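Local coordinates for protein 4-hydroxybutyrate coenzyme A transferase (Shewanella oneidensis, PDB 2OAS) that binds coenzyme A and probably transfers the CoA group between acyl-CoA thioesters and carboxylates such as acetate or 4-hydroxybutyrate, at residues R71-F76 with D89-P94; I115-P120 with H149-M154; Q153-H158 with A176-H181. All coordinates share one frame; numbering follows the deposited sequence.

Interaction 1 of 3, residues R71-F76 with D89-P94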
# COMPACT_ATOMS: atom_id res chain seq x y z
N ARG A 71 26.25 12.19 10.76
CA ARG A 71 25.82 11.05 9.98
C ARG A 71 24.46 11.39 9.39
O ARG A 71 23.64 11.99 10.06
CB ARG A 71 25.73 9.79 10.86
CG ARG A 71 25.02 8.58 10.20
CD ARG A 71 25.10 7.30 11.05
NE ARG A 71 26.24 6.47 10.66
CZ ARG A 71 26.17 5.38 9.90
NH1 ARG A 71 25.00 4.97 9.43
NH2 ARG A 71 27.27 4.72 9.57
N HIS A 72 24.24 11.04 8.13
CA HIS A 72 22.97 11.30 7.46
C HIS A 72 21.94 10.20 7.69
O HIS A 72 22.28 9.02 7.61
CB HIS A 72 23.20 11.47 5.95
CG HIS A 72 24.10 12.61 5.60
ND1 HIS A 72 25.47 12.47 5.49
CD2 HIS A 72 23.84 13.92 5.39
CE1 HIS A 72 26.01 13.65 5.23
NE2 HIS A 72 25.04 14.55 5.17
N ARG A 73 20.70 10.58 7.99
CA ARG A 73 19.59 9.63 8.21
C ARG A 73 18.56 10.00 7.14
O ARG A 73 17.80 10.95 7.31
CB ARG A 73 18.99 9.79 9.60
CG ARG A 73 18.08 8.64 10.03
CD ARG A 73 17.73 8.75 11.51
NE ARG A 73 16.78 7.75 11.98
CZ ARG A 73 17.09 6.48 12.26
NH1 ARG A 73 18.33 6.05 12.12
NH2 ARG A 73 16.15 5.66 12.72
N CYS A 74 18.54 9.24 6.06
CA CYS A 74 17.67 9.54 4.94
C CYS A 74 16.34 8.82 4.82
O CYS A 74 16.28 7.59 4.88
CB CYS A 74 18.43 9.32 3.64
SG CYS A 74 20.04 10.08 3.58
N PHE A 75 15.29 9.61 4.62
CA PHE A 75 13.96 9.08 4.42
C PHE A 75 13.84 8.93 2.91
O PHE A 75 12.92 8.30 2.40
CB PHE A 75 12.90 10.06 4.93
CG PHE A 75 12.86 10.16 6.42
CD1 PHE A 75 12.88 11.40 7.05
CD2 PHE A 75 12.80 9.01 7.20
CE1 PHE A 75 12.85 11.48 8.43
CE2 PHE A 75 12.77 9.09 8.59
CZ PHE A 75 12.79 10.33 9.21
N PHE A 76 14.79 9.52 2.21
CA PHE A 76 14.82 9.48 0.75
C PHE A 76 16.23 9.84 0.34
O PHE A 76 16.74 10.89 0.74
CB PHE A 76 13.86 10.50 0.18
CG PHE A 76 13.51 10.28 -1.25
CD1 PHE A 76 12.30 9.67 -1.59
CD2 PHE A 76 14.36 10.71 -2.27
CE1 PHE A 76 11.93 9.50 -2.91
CE2 PHE A 76 14.00 10.55 -3.61
CZ PHE A 76 12.78 9.95 -3.93
N ASP A 89 27.74 4.27 5.23
CA ASP A 89 28.15 5.38 6.08
C ASP A 89 26.95 6.22 6.49
O ASP A 89 27.04 7.06 7.40
CB ASP A 89 29.14 6.29 5.36
CG ASP A 89 30.42 5.58 5.00
OD1 ASP A 89 31.04 4.99 5.90
OD2 ASP A 89 30.80 5.62 3.81
N ALA A 90 25.84 5.99 5.82
CA ALA A 90 24.61 6.71 6.11
C ALA A 90 23.51 5.70 6.33
O ALA A 90 23.66 4.51 6.01
CB ALA A 90 24.26 7.64 4.96
N ASP A 91 22.40 6.16 6.89
CA ASP A 91 21.27 5.30 7.18
C ASP A 91 20.06 5.65 6.34
O ASP A 91 19.76 6.82 6.14
CB ASP A 91 20.91 5.40 8.65
CG ASP A 91 21.99 4.89 9.54
OD1 ASP A 91 22.53 3.82 9.21
OD2 ASP A 91 22.31 5.55 10.56
N TYR A 92 19.38 4.62 5.84
CA TYR A 92 18.17 4.80 5.05
C TYR A 92 16.98 4.26 5.82
O TYR A 92 16.95 3.07 6.19
CB TYR A 92 18.28 4.06 3.72
CG TYR A 92 16.96 3.94 2.97
CD1 TYR A 92 16.41 2.70 2.69
CD2 TYR A 92 16.29 5.07 2.51
CE1 TYR A 92 15.23 2.58 1.96
CE2 TYR A 92 15.11 4.97 1.78
CZ TYR A 92 14.59 3.72 1.51
OH TYR A 92 13.46 3.61 0.73
N VAL A 93 15.99 5.12 6.04
CA VAL A 93 14.78 4.76 6.76
C VAL A 93 13.59 4.74 5.82
O VAL A 93 13.07 5.78 5.46
CB VAL A 93 14.50 5.75 7.92
CG1 VAL A 93 13.23 5.34 8.66
CG2 VAL A 93 15.69 5.76 8.87
N PRO A 94 13.15 3.55 5.41
CA PRO A 94 12.00 3.50 4.51
C PRO A 94 10.71 3.99 5.18
O PRO A 94 10.36 3.52 6.26
CB PRO A 94 11.96 2.02 4.11
CG PRO A 94 12.46 1.32 5.33
CD PRO A 94 13.60 2.19 5.78
O HOH W 1 26.33 9.66 6.45

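Interaction 2 of 3, residues I115-P120 with H149-M154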
# COMPACT_ATOMS: atom_id res chain seq x y z
N ILE A 115 16.80 23.11 10.42
CA ILE A 115 17.46 24.12 9.61
C ILE A 115 16.53 24.41 8.45
O ILE A 115 16.15 23.50 7.70
CB ILE A 115 18.79 23.60 9.02
CG1 ILE A 115 19.61 22.86 10.08
CG2 ILE A 115 19.56 24.78 8.44
CD1 ILE A 115 19.94 23.69 11.30
N ILE A 116 16.16 25.67 8.27
CA ILE A 116 15.25 25.98 7.19
C ILE A 116 15.59 27.25 6.44
O ILE A 116 16.36 28.07 6.91
CB ILE A 116 13.80 26.09 7.72
CG1 ILE A 116 13.69 27.25 8.70
CG2 ILE A 116 13.43 24.83 8.46
CD1 ILE A 116 12.29 27.43 9.25
N GLN A 117 15.01 27.39 5.25
CA GLN A 117 15.22 28.56 4.41
C GLN A 117 13.86 29.21 4.16
O GLN A 117 12.97 28.57 3.58
CB GLN A 117 15.83 28.16 3.08
CG GLN A 117 16.24 29.35 2.25
CD GLN A 117 16.92 28.96 0.97
OE1 GLN A 117 17.44 29.81 0.25
NE2 GLN A 117 16.94 27.67 0.68
N VAL A 118 13.69 30.47 4.56
CA VAL A 118 12.41 31.16 4.36
C VAL A 118 12.50 32.51 3.68
O VAL A 118 13.58 33.10 3.54
CB VAL A 118 11.67 31.41 5.69
CG1 VAL A 118 11.39 30.10 6.42
CG2 VAL A 118 12.48 32.34 6.56
N SER A 119 11.35 33.02 3.26
CA SER A 119 11.30 34.33 2.63
C SER A 119 11.35 35.32 3.77
O SER A 119 11.01 34.99 4.90
CB SER A 119 10.02 34.50 1.84
OG SER A 119 8.90 34.15 2.63
N PRO A 120 11.80 36.55 3.50
CA PRO A 120 11.87 37.54 4.57
C PRO A 120 10.52 37.78 5.23
O PRO A 120 9.47 37.63 4.62
CB PRO A 120 12.40 38.78 3.85
CG PRO A 120 11.86 38.61 2.47
CD PRO A 120 12.13 37.16 2.20
N HIS A 149 17.24 30.60 7.60
CA HIS A 149 18.05 31.38 6.73
C HIS A 149 17.09 32.22 5.92
O HIS A 149 16.28 31.68 5.17
CB HIS A 149 18.89 30.45 5.85
CG HIS A 149 19.30 31.06 4.56
ND1 HIS A 149 19.82 32.33 4.48
CD2 HIS A 149 19.21 30.60 3.29
CE1 HIS A 149 20.03 32.63 3.20
NE2 HIS A 149 19.66 31.60 2.47
N ILE A 150 17.14 33.53 6.11
CA ILE A 150 16.26 34.42 5.39
C ILE A 150 16.82 34.76 4.02
O ILE A 150 17.88 35.39 3.90
CB ILE A 150 16.02 35.71 6.16
CG1 ILE A 150 15.37 35.37 7.51
CG2 ILE A 150 15.15 36.65 5.32
CD1 ILE A 150 15.13 36.57 8.40
N ASN A 151 16.11 34.34 2.99
CA ASN A 151 16.54 34.56 1.62
C ASN A 151 15.51 35.28 0.80
O ASN A 151 14.45 34.75 0.53
CB ASN A 151 16.84 33.22 0.96
CG ASN A 151 17.31 33.36 -0.47
OD1 ASN A 151 17.51 34.48 -0.96
ND2 ASN A 151 17.49 32.23 -1.14
N PRO A 152 15.81 36.52 0.40
CA PRO A 152 14.92 37.35 -0.41
C PRO A 152 14.53 36.67 -1.72
O PRO A 152 13.59 37.10 -2.39
CB PRO A 152 15.73 38.61 -0.64
CG PRO A 152 16.50 38.75 0.61
CD PRO A 152 16.96 37.32 0.88
N GLN A 153 15.26 35.62 -2.10
CA GLN A 153 14.99 34.91 -3.33
C GLN A 153 13.91 33.86 -3.11
O GLN A 153 13.25 33.42 -4.05
CB GLN A 153 16.27 34.25 -3.86
CG GLN A 153 17.42 35.23 -4.06
CD GLN A 153 17.04 36.38 -4.99
OE1 GLN A 153 17.47 37.53 -4.77
NE2 GLN A 153 16.24 36.09 -6.03
N MSE A 154 13.72 33.44 -1.86
CA MSE A 154 12.70 32.44 -1.60
C MSE A 154 11.32 33.04 -1.85
O MSE A 154 10.95 34.05 -1.24
CB MSE A 154 12.79 31.95 -0.15
CG MSE A 154 11.88 30.76 0.16
SE MSE A 154 12.23 29.20 -0.95
CE MSE A 154 13.45 28.20 0.16

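Interaction 3 of 3, residues Q153-H158 with A176-H181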
# COMPACT_ATOMS: atom_id res chain seq x y z
N GLN A 153 15.26 35.62 -2.10
CA GLN A 153 14.99 34.91 -3.33
C GLN A 153 13.91 33.86 -3.11
O GLN A 153 13.25 33.42 -4.05
CB GLN A 153 16.27 34.25 -3.86
CG GLN A 153 17.42 35.23 -4.06
CD GLN A 153 17.04 36.38 -4.99
OE1 GLN A 153 17.47 37.53 -4.77
NE2 GLN A 153 16.24 36.09 -6.03
N MSE A 154 13.72 33.44 -1.86
CA MSE A 154 12.70 32.44 -1.60
C MSE A 154 11.32 33.04 -1.85
O MSE A 154 10.95 34.05 -1.24
CB MSE A 154 12.79 31.95 -0.15
CG MSE A 154 11.88 30.76 0.16
SE MSE A 154 12.23 29.20 -0.95
CE MSE A 154 13.45 28.20 0.16
N PRO A 155 10.57 32.46 -2.79
CA PRO A 155 9.23 32.98 -3.07
C PRO A 155 8.28 32.77 -1.88
O PRO A 155 8.41 31.80 -1.13
CB PRO A 155 8.82 32.22 -4.33
CG PRO A 155 9.61 30.95 -4.26
CD PRO A 155 10.94 31.39 -3.74
N ARG A 156 7.34 33.70 -1.71
CA ARG A 156 6.35 33.67 -0.63
C ARG A 156 5.16 32.84 -1.08
O ARG A 156 4.12 33.38 -1.44
CB ARG A 156 5.89 35.10 -0.33
CG ARG A 156 4.91 35.27 0.81
CD ARG A 156 4.72 36.75 1.06
NE ARG A 156 4.02 37.06 2.29
CZ ARG A 156 2.72 37.35 2.36
NH1 ARG A 156 1.98 37.34 1.26
NH2 ARG A 156 2.17 37.65 3.54
N THR A 157 5.31 31.52 -1.04
CA THR A 157 4.27 30.60 -1.48
C THR A 157 3.01 30.62 -0.63
O THR A 157 3.07 30.86 0.58
CB THR A 157 4.79 29.13 -1.51
OG1 THR A 157 5.20 28.72 -0.20
CG2 THR A 157 5.98 29.00 -2.47
N HIS A 158 1.87 30.34 -1.25
CA HIS A 158 0.61 30.29 -0.52
C HIS A 158 0.33 28.88 -0.05
O HIS A 158 0.80 27.92 -0.65
CB HIS A 158 -0.56 30.78 -1.38
CG HIS A 158 -0.66 32.26 -1.46
ND1 HIS A 158 -1.85 32.94 -1.30
CD2 HIS A 158 0.29 33.21 -1.67
CE1 HIS A 158 -1.63 34.24 -1.40
NE2 HIS A 158 -0.34 34.43 -1.62
N ALA A 176 20.56 34.26 -1.82
CA ALA A 176 21.31 33.17 -2.41
C ALA A 176 20.50 32.60 -3.55
O ALA A 176 19.30 32.86 -3.67
CB ALA A 176 21.57 32.10 -1.37
N SER A 177 21.15 31.81 -4.39
CA SER A 177 20.49 31.20 -5.54
C SER A 177 19.76 29.93 -5.15
O SER A 177 20.23 29.17 -4.30
CB SER A 177 21.53 30.87 -6.61
OG SER A 177 22.46 29.92 -6.13
N LEU A 178 18.61 29.70 -5.77
CA LEU A 178 17.84 28.49 -5.52
C LEU A 178 18.21 27.53 -6.64
O LEU A 178 18.33 27.94 -7.80
CB LEU A 178 16.34 28.76 -5.56
CG LEU A 178 15.75 29.58 -4.42
CD1 LEU A 178 14.27 29.80 -4.69
CD2 LEU A 178 15.96 28.85 -3.10
N PRO A 179 18.39 26.25 -6.31
CA PRO A 179 18.74 25.27 -7.34
C PRO A 179 17.67 25.20 -8.43
O PRO A 179 16.55 24.78 -8.19
CB PRO A 179 18.86 23.97 -6.54
CG PRO A 179 17.93 24.19 -5.39
CD PRO A 179 18.22 25.61 -5.00
N ILE A 180 18.03 25.62 -9.64
CA ILE A 180 17.09 25.60 -10.75
C ILE A 180 16.79 24.18 -11.21
O ILE A 180 15.72 23.90 -11.75
CB ILE A 180 17.62 26.41 -11.95
CG1 ILE A 180 18.97 25.84 -12.39
CG2 ILE A 180 17.73 27.88 -11.59
CD1 ILE A 180 19.52 26.47 -13.64
N HIS A 181 17.74 23.28 -10.99
CA HIS A 181 17.54 21.89 -11.39
C HIS A 181 17.02 21.79 -12.83
O HIS A 181 15.81 21.88 -13.07
CB HIS A 181 16.55 21.21 -10.45
CG HIS A 181 16.30 19.77 -10.78
ND1 HIS A 181 17.16 18.76 -10.40
CD2 HIS A 181 15.30 19.18 -11.48
CE1 HIS A 181 16.70 17.60 -10.86
NE2 HIS A 181 15.57 17.83 -11.51

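Interaction 1 of 3, residues R71-F76 with D89-P94
The R71 guanidinium has the D89 carbonyl over the centre of one face, with D89 O 3.1 Å from R71 CZ, and the D91 carboxylate at its edge, where R71 NH1 forms a salt bridge to D91 OD1. The R73 guanidinium instead carries the V93 methyl CG2 on one face, 3.7 Å from R73 CZ, while its NH2 pairs with E399 of the second subunit. These side chains flank two parallel strands of a beta-alpha-beta unit, 70-74 and 91-92, with helix 82-86 between them. Backbone bonds alternate from strand to strand: D91 N to H72 O, C74 N to D91 O and V93 N to C74 O. Arginine suits position 71 because its chain, bent at chi3 (-93°), sets NH1 beside the acid while the flat group lies against a carbonyl; the carboxylate is turned 37° from the guanidinium plane. Beyond the strand ends V93, a slim beta-branched residue, runs alongside F75, with V93 CB 3.7 Å from F75 CD2, and V93 O sits at that ring's edge. F76, next in the chain, touches the bound coenzyme A. At the other end a water accepts from H72 N and donates to D89 O, which lies 2.9 Å from the water oxygen.

Interaction 2 of 3, residues I115-P120 with H149-M154
With CG opposite the backbone N (chi1 -172°) and the chain extended beyond it, Q117 sends its amide along the H149 side chain to N151, whose own CG is turned the same way (chi1 -180°). There N151 ND2 donates to Q117 OE1 at 2.8 Å, in a bond bent only to 165°, with the two amides nearly coplanar. A glutamine fits this place because it accepts here and donates through NE2 to A29 O. N151 OD1 meanwhile takes the backbone N-H of Q153, forming an Asx turn inside the type I turn 151-154. M154, a selenomethionine bent at chi2 and chi3, folds back so that M154 CE lies 3.6 Å from Q117 NE2. Were Q117 cut back to an alanine, N151 ND2 would probably lose this acceptor, and a gap would be likely between the H149 ring and M154 CE. On the other face of the sheet, I150 CG2 packs 3.8 Å from CB of the rigid P120 ring. The backbones pair as parallel strands, V118 N bonding to H149 O and N151 N to V118 O. Strands 113-118 and 145-150 are thus neighbours within the eight-stranded parallel sheet, with helix 32-41 against H149 and strand 170-173 against I150.

Interaction 3 of 3, residues Q153-H158 with A176-H181
The touching parts of the two segments, 153-155 and 176-178, are loop, and with their nearest CA atoms, those of Q153 and A176, 6.6 Å apart, they meet without a hydrogen bond between them. L178 does most of the work: its CB points toward the other loop, and with CG opposite the carbonyl carbon (chi1 -70°) the fork sends CD1 to P155 and Q153 O and CD2 to M154. L178 CD1 reaches end-on to the P155 ring, 3.8 Å from P155 CD, and lies equally near Q153 O. L178 CD2 comes 4.2 Å from M154 CE, the two chains crossing at about a right angle. A branched leucine suits this spot because its two methyls can face different neighbours, and the proline presents a stiff apolar surface. Nearer the solvent, with CG beside the backbone N (chi1 -56°), Q153 lays CB and CG against the A176 carbonyl, Q153 CG 3.1 Å from A176 O; the bend at chi2 then turns the amide. Y272 of helix 269-275 packs on L178, and V275 of the same helix on P155, joining both loops to that helix. Since carbons here meet other carbons or carbonyl oxygens, the contact probably depends on close fit and exclusion of water, with little directional control.

In the fold
All three interactions fall within the N-terminal acetyl-CoA hydrolase/transferase domain, and interactions 1 and 2 belong to one eight-stranded parallel sheet. Strand 91-92 is an outermost strand within this chain, with 70-74 beside it; strands 113-118 and 145-150 lie further across, their contact centred 25 Å from the centre of interaction 1. Interaction 1 closes first along the chain. Interaction 3 then begins on the turn where interaction 2 ends, sharing Q153 and M154, and the two centres are only 8 Å apart. N151 OD1 probably accepts from A176 N, tying the turn after strand 145-150 to the loop after strand 170-173. Thus the loop after strand 70-74 reaches coenzyme A, and that side of the sheet meets the second subunit, while interactions 2 and 3 lie away from the known CoA-binding residues.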